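Local atomic coordinates of fibrillarin-like rRNA/tRNA 2'-O-methyltransferase (Aeropyrum pernix, PDB entry 4DF3), a protein that probably transfers methyl groups from S-adenosylmethionine to ribose 2'-hydroxyls of rRNA and tRNA at sites chosen by a guide RNA. Residues Arg113-Leu118 with Pro130-Ala135. The protein carries 2 engineered substitutions. Numbering follows the deposited sequence.
Sequences RVMRDL and PILGDA. With SAM (S-adenosylmethionine), chain C.
Met-115 faces Leu-132 where helix 113-118 and strand 130-132 run nearly antiparallel, their axes 9.7 Å apart and 164° between their directions. Met-115 does most of the touching. The CG of Met-115 is anti to the backbone N, and bends at chi2 and chi3 fold the thioether back, so that SD sits 3.5 Å from Pro-130 CB, the two side chains crossing at about a right angle, while CE ends 3.5 Å from Ile-131 O. Nearer the backbone, Met-115 CB meets Leu-132 CD1 at 4.0 Å. One turn on, Leu-118 brings CD2 to within 3.7 Å of Pro-130 CB. This is the second half of a Rossmann-type beta-alpha-beta unit: helix 112-121 leads from strand 104-109 to the edge strand 128-132, after which the loop 133-135 enters the cofactor site. There the adenine of S-adenosylmethionine is read by two bonds, a nearly straight one from Ala-135 N to N1 (2.9 Å, 175°) and a more bent one from N6 to Asp-134 OD1 (2.9 Å, 144°). With alanine in place of Asp-134, N6 would probably lose this acceptor, and the OD2 that pairs with Arg-136 in a salt bridge would be gone. On the helix side, Val-114 CG1 lies 3.7 Å from the ribose O3'.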
ATOM      1  N   ARG A 113      -2.861 -14.821 -14.404  1.00 29.47           N
ATOM      2  CA  ARG A 113      -1.440 -15.172 -14.244  1.00 30.43           C
ATOM      3  C   ARG A 113      -0.806 -14.459 -13.051  1.00 29.26           C
ATOM      4  O   ARG A 113       0.091 -15.001 -12.403  1.00 28.04           O
ATOM      5  CB  ARG A 113      -0.623 -14.863 -15.506  1.00 31.18           C
ATOM      6  CG  ARG A 113      -0.115 -13.419 -15.585  1.00 37.42           C
ATOM      7  CD  ARG A 113       0.607 -13.143 -16.891  1.00 45.36           C
ATOM      8  NE  ARG A 113       1.891 -13.844 -16.934  1.00 51.16           N
ATOM      9  CZ  ARG A 113       2.685 -13.878 -18.001  1.00 53.95           C
ATOM     10  NH1 ARG A 113       2.305 -13.259 -19.124  1.00 57.00           N
ATOM     11  NH2 ARG A 113       3.840 -14.542 -17.958  1.00 52.03           N
ATOM     12  N   VAL A 114      -1.284 -13.243 -12.775  1.00 29.34           N
ATOM     13  CA  VAL A 114      -0.758 -12.460 -11.625  1.00 29.02           C
ATOM     14  C   VAL A 114      -1.351 -13.049 -10.336  1.00 28.41           C
ATOM     15  O   VAL A 114      -0.649 -13.222  -9.339  1.00 29.54           O
ATOM     16  CB  VAL A 114      -1.018 -10.948 -11.847  1.00 27.91           C
ATOM     17  CG1 VAL A 114      -0.507 -10.088 -10.693  1.00 29.99           C
ATOM     18  CG2 VAL A 114      -0.428 -10.500 -13.179  1.00 28.76           C
ATOM     19  N   MET A 115      -2.629 -13.414 -10.379  1.00 29.29           N
ATOM     20  CA  MET A 115      -3.264 -14.112  -9.268  1.00 29.98           C
ATOM     21  C   MET A 115      -2.497 -15.394  -8.838  1.00 31.10           C
ATOM     22  O   MET A 115      -2.223 -15.594  -7.643  1.00 32.66           O
ATOM     23  CB  MET A 115      -4.755 -14.378  -9.574  1.00 30.30           C
ATOM     24  CG  MET A 115      -5.500 -15.041  -8.436  1.00 28.86           C
ATOM     25  SD  MET A 115      -5.421 -14.175  -6.825  1.00 32.37           S
ATOM     26  CE  MET A 115      -6.501 -12.744  -7.136  1.00 28.81           C
ATOM     27  N   ARG A 116      -2.119 -16.235  -9.796  1.00 32.97           N
ATOM     28  CA  ARG A 116      -1.350 -17.466  -9.526  1.00 33.93           C
ATOM     29  C   ARG A 116      -0.077 -17.139  -8.783  1.00 33.67           C
ATOM     30  O   ARG A 116       0.279 -17.822  -7.817  1.00 32.30           O
ATOM     31  CB  ARG A 116      -0.979 -18.178 -10.842  1.00 35.05           C
ATOM     32  CG  ARG A 116      -2.080 -19.067 -11.392  1.00 39.51           C
ATOM     33  CD  ARG A 116      -1.532 -20.136 -12.372  1.00 46.85           C
ATOM     34  NE  ARG A 116      -1.049 -19.590 -13.652  1.00 52.95           N
ATOM     35  CZ  ARG A 116      -1.831 -19.088 -14.620  1.00 53.98           C
ATOM     36  NH1 ARG A 116      -3.147 -19.034 -14.472  1.00 55.69           N
ATOM     37  NH2 ARG A 116      -1.295 -18.636 -15.749  1.00 56.16           N
ATOM     38  N   ASP A 117       0.611 -16.093  -9.268  1.00 33.56           N
ATOM     39  CA  ASP A 117       1.826 -15.616  -8.644  1.00 33.52           C
ATOM     40  C   ASP A 117       1.558 -15.206  -7.213  1.00 32.40           C
ATOM     41  O   ASP A 117       2.240 -15.665  -6.288  1.00 33.34           O
ATOM     42  CB  ASP A 117       2.405 -14.438  -9.426  1.00 35.04           C
ATOM     43  CG  ASP A 117       3.908 -14.355  -9.318  1.00 38.54           C
ATOM     44  OD1 ASP A 117       4.502 -15.431  -9.125  1.00 41.08           O
ATOM     45  OD2 ASP A 117       4.493 -13.231  -9.453  1.00 39.55           O
ATOM     46  N   LEU A 118       0.550 -14.351  -7.025  1.00 30.28           N
ATOM     47  CA  LEU A 118       0.128 -13.937  -5.694  1.00 29.30           C
ATOM     48  C   LEU A 118      -0.222 -15.117  -4.804  1.00 30.47           C
ATOM     49  O   LEU A 118       0.114 -15.105  -3.620  1.00 29.87           O
ATOM     50  CB  LEU A 118      -1.091 -12.985  -5.774  1.00 27.33           C
ATOM     51  CG  LEU A 118      -1.666 -12.562  -4.414  1.00 26.47           C
ATOM     52  CD1 LEU A 118      -0.707 -11.587  -3.737  1.00 23.21           C
ATOM     53  CD2 LEU A 118      -3.047 -11.882  -4.614  1.00 22.16           C
ATOM     54  N   PRO A 130      -7.193 -13.034  -1.388  1.00 16.24           N
ATOM     55  CA  PRO A 130      -7.205 -12.604  -2.788  1.00 17.32           C
ATOM     56  C   PRO A 130      -8.626 -12.811  -3.370  1.00 18.17           C
ATOM     57  O   PRO A 130      -9.366 -13.777  -3.019  1.00 15.89           O
ATOM     58  CB  PRO A 130      -6.145 -13.532  -3.473  1.00 18.63           C
ATOM     59  CG  PRO A 130      -5.387 -14.163  -2.300  1.00 17.87           C
ATOM     60  CD  PRO A 130      -6.458 -14.292  -1.226  1.00 18.25           C
ATOM     61  N   ILE A 131      -9.003 -11.835  -4.195  1.00 16.31           N
ATOM     62  CA  ILE A 131     -10.246 -11.808  -4.936  1.00 17.31           C
ATOM     63  C   ILE A 131      -9.899 -11.643  -6.442  1.00 17.69           C
ATOM     64  O   ILE A 131      -9.288 -10.612  -6.888  1.00 18.86           O
ATOM     65  CB  ILE A 131     -11.087 -10.632  -4.427  1.00 14.41           C
ATOM     66  CG1 ILE A 131     -11.365 -10.861  -2.952  1.00 17.96           C
ATOM     67  CG2 ILE A 131     -12.440 -10.506  -5.183  1.00 16.73           C
ATOM     68  CD1 ILE A 131     -12.253  -9.814  -2.390  1.00 23.35           C
ATOM     69  N   LEU A 132     -10.233 -12.657  -7.238  1.00 17.95           N
ATOM     70  CA  LEU A 132     -10.050 -12.529  -8.708  1.00 19.51           C
ATOM     71  C   LEU A 132     -11.196 -11.752  -9.292  1.00 19.89           C
ATOM     72  O   LEU A 132     -12.317 -12.241  -9.400  1.00 20.86           O
ATOM     73  CB  LEU A 132      -9.973 -13.932  -9.371  1.00 21.37           C
ATOM     74  CG  LEU A 132      -9.750 -13.981 -10.900  1.00 22.57           C
ATOM     75  CD1 LEU A 132      -8.268 -13.662 -11.307  1.00 27.82           C
ATOM     76  CD2 LEU A 132     -10.323 -15.308 -11.524  1.00 28.47           C
ATOM     77  N   GLY A 133     -10.958 -10.523  -9.643  1.00 19.87           N
ATOM     78  CA  GLY A 133     -12.049  -9.759 -10.189  1.00 20.34           C
ATOM     79  C   GLY A 133     -11.562  -8.454 -10.682  1.00 19.47           C
ATOM     80  O   GLY A 133     -10.422  -8.059 -10.384  1.00 19.30           O
ATOM     81  N   ASP A 134     -12.420  -7.797 -11.453  1.00 18.66           N
ATOM     82  CA  ASP A 134     -12.133  -6.539 -12.000  1.00 17.82           C
ATOM     83  C   ASP A 134     -12.648  -5.488 -11.019  1.00 16.89           C
ATOM     84  O   ASP A 134     -13.849  -5.449 -10.712  1.00 14.93           O
ATOM     85  CB  ASP A 134     -12.798  -6.454 -13.372  1.00 19.41           C
ATOM     86  CG  ASP A 134     -12.454  -5.231 -14.130  1.00 22.20           C
ATOM     87  OD1 ASP A 134     -12.392  -4.144 -13.519  1.00 20.43           O
ATOM     88  OD2 ASP A 134     -12.320  -5.322 -15.385  1.00 25.24           O
ATOM     89  N   ALA A 135     -11.750  -4.597 -10.585  1.00 16.79           N
ATOM     90  CA  ALA A 135     -12.107  -3.545  -9.617  1.00 14.36           C
ATOM     91  C   ALA A 135     -13.188  -2.596 -10.164  1.00 13.33           C
ATOM     92  O   ALA A 135     -13.816  -1.876  -9.414  1.00 12.92           O
ATOM     93  CB  ALA A 135     -10.787  -2.760  -9.274  1.00 13.11           C
TER
HETATM   94  N   SAM C 301       0.043  -2.462  -5.950  1.00 16.17           N
HETATM   95  CA  SAM C 301       1.125  -3.354  -6.460  1.00 17.62           C
HETATM   96  C   SAM C 301       2.325  -3.175  -5.526  1.00 19.62           C
HETATM   97  O   SAM C 301       2.545  -2.080  -4.968  1.00 19.51           O
HETATM   98  OXT SAM C 301       3.076  -4.123  -5.322  1.00 20.72           O
HETATM   99  CB  SAM C 301       1.560  -3.002  -7.924  1.00 18.32           C
HETATM  100  CG  SAM C 301       0.279  -2.968  -8.739  1.00 19.69           C
HETATM  101  SD  SAM C 301       0.470  -3.131 -10.536  1.00 20.99           S
HETATM  102  CE  SAM C 301       0.975  -1.402 -10.721  1.00 14.88           C
HETATM  103  C5' SAM C 301      -1.268  -2.994 -11.095  1.00 18.92           C
HETATM  104  C4' SAM C 301      -2.033  -4.319 -11.054  1.00 20.71           C
HETATM  105  O4' SAM C 301      -3.446  -4.144 -11.145  1.00 17.66           O
HETATM  106  C3' SAM C 301      -1.713  -5.329 -12.147  1.00 17.22           C
HETATM  107  O3' SAM C 301      -1.287  -6.507 -11.453  1.00 15.55           O
HETATM  108  C2' SAM C 301      -2.976  -5.468 -13.010  1.00 16.98           C
HETATM  109  O2' SAM C 301      -3.173  -6.786 -13.470  1.00 18.39           O
HETATM  110  C1' SAM C 301      -4.078  -5.086 -12.031  1.00 16.99           C
HETATM  111  N9  SAM C 301      -5.234  -4.390 -12.629  1.00 18.41           N
HETATM  112  C8  SAM C 301      -5.296  -3.454 -13.669  1.00 19.72           C
HETATM  113  N7  SAM C 301      -6.627  -3.101 -13.855  1.00 21.36           N
HETATM  114  C5  SAM C 301      -7.382  -3.785 -12.983  1.00 17.49           C
HETATM  115  C6  SAM C 301      -8.745  -3.785 -12.735  1.00 21.48           C
HETATM  116  N6  SAM C 301      -9.672  -3.029 -13.441  1.00 18.03           N
HETATM  117  N1  SAM C 301      -9.089  -4.632 -11.691  1.00 18.35           N
HETATM  118  C2  SAM C 301      -8.289  -5.449 -10.912  1.00 21.58           C
HETATM  119  N3  SAM C 301      -6.931  -5.421 -11.179  1.00 17.70           N
HETATM  120  C4  SAM C 301      -6.530  -4.625 -12.207  1.00 18.73           C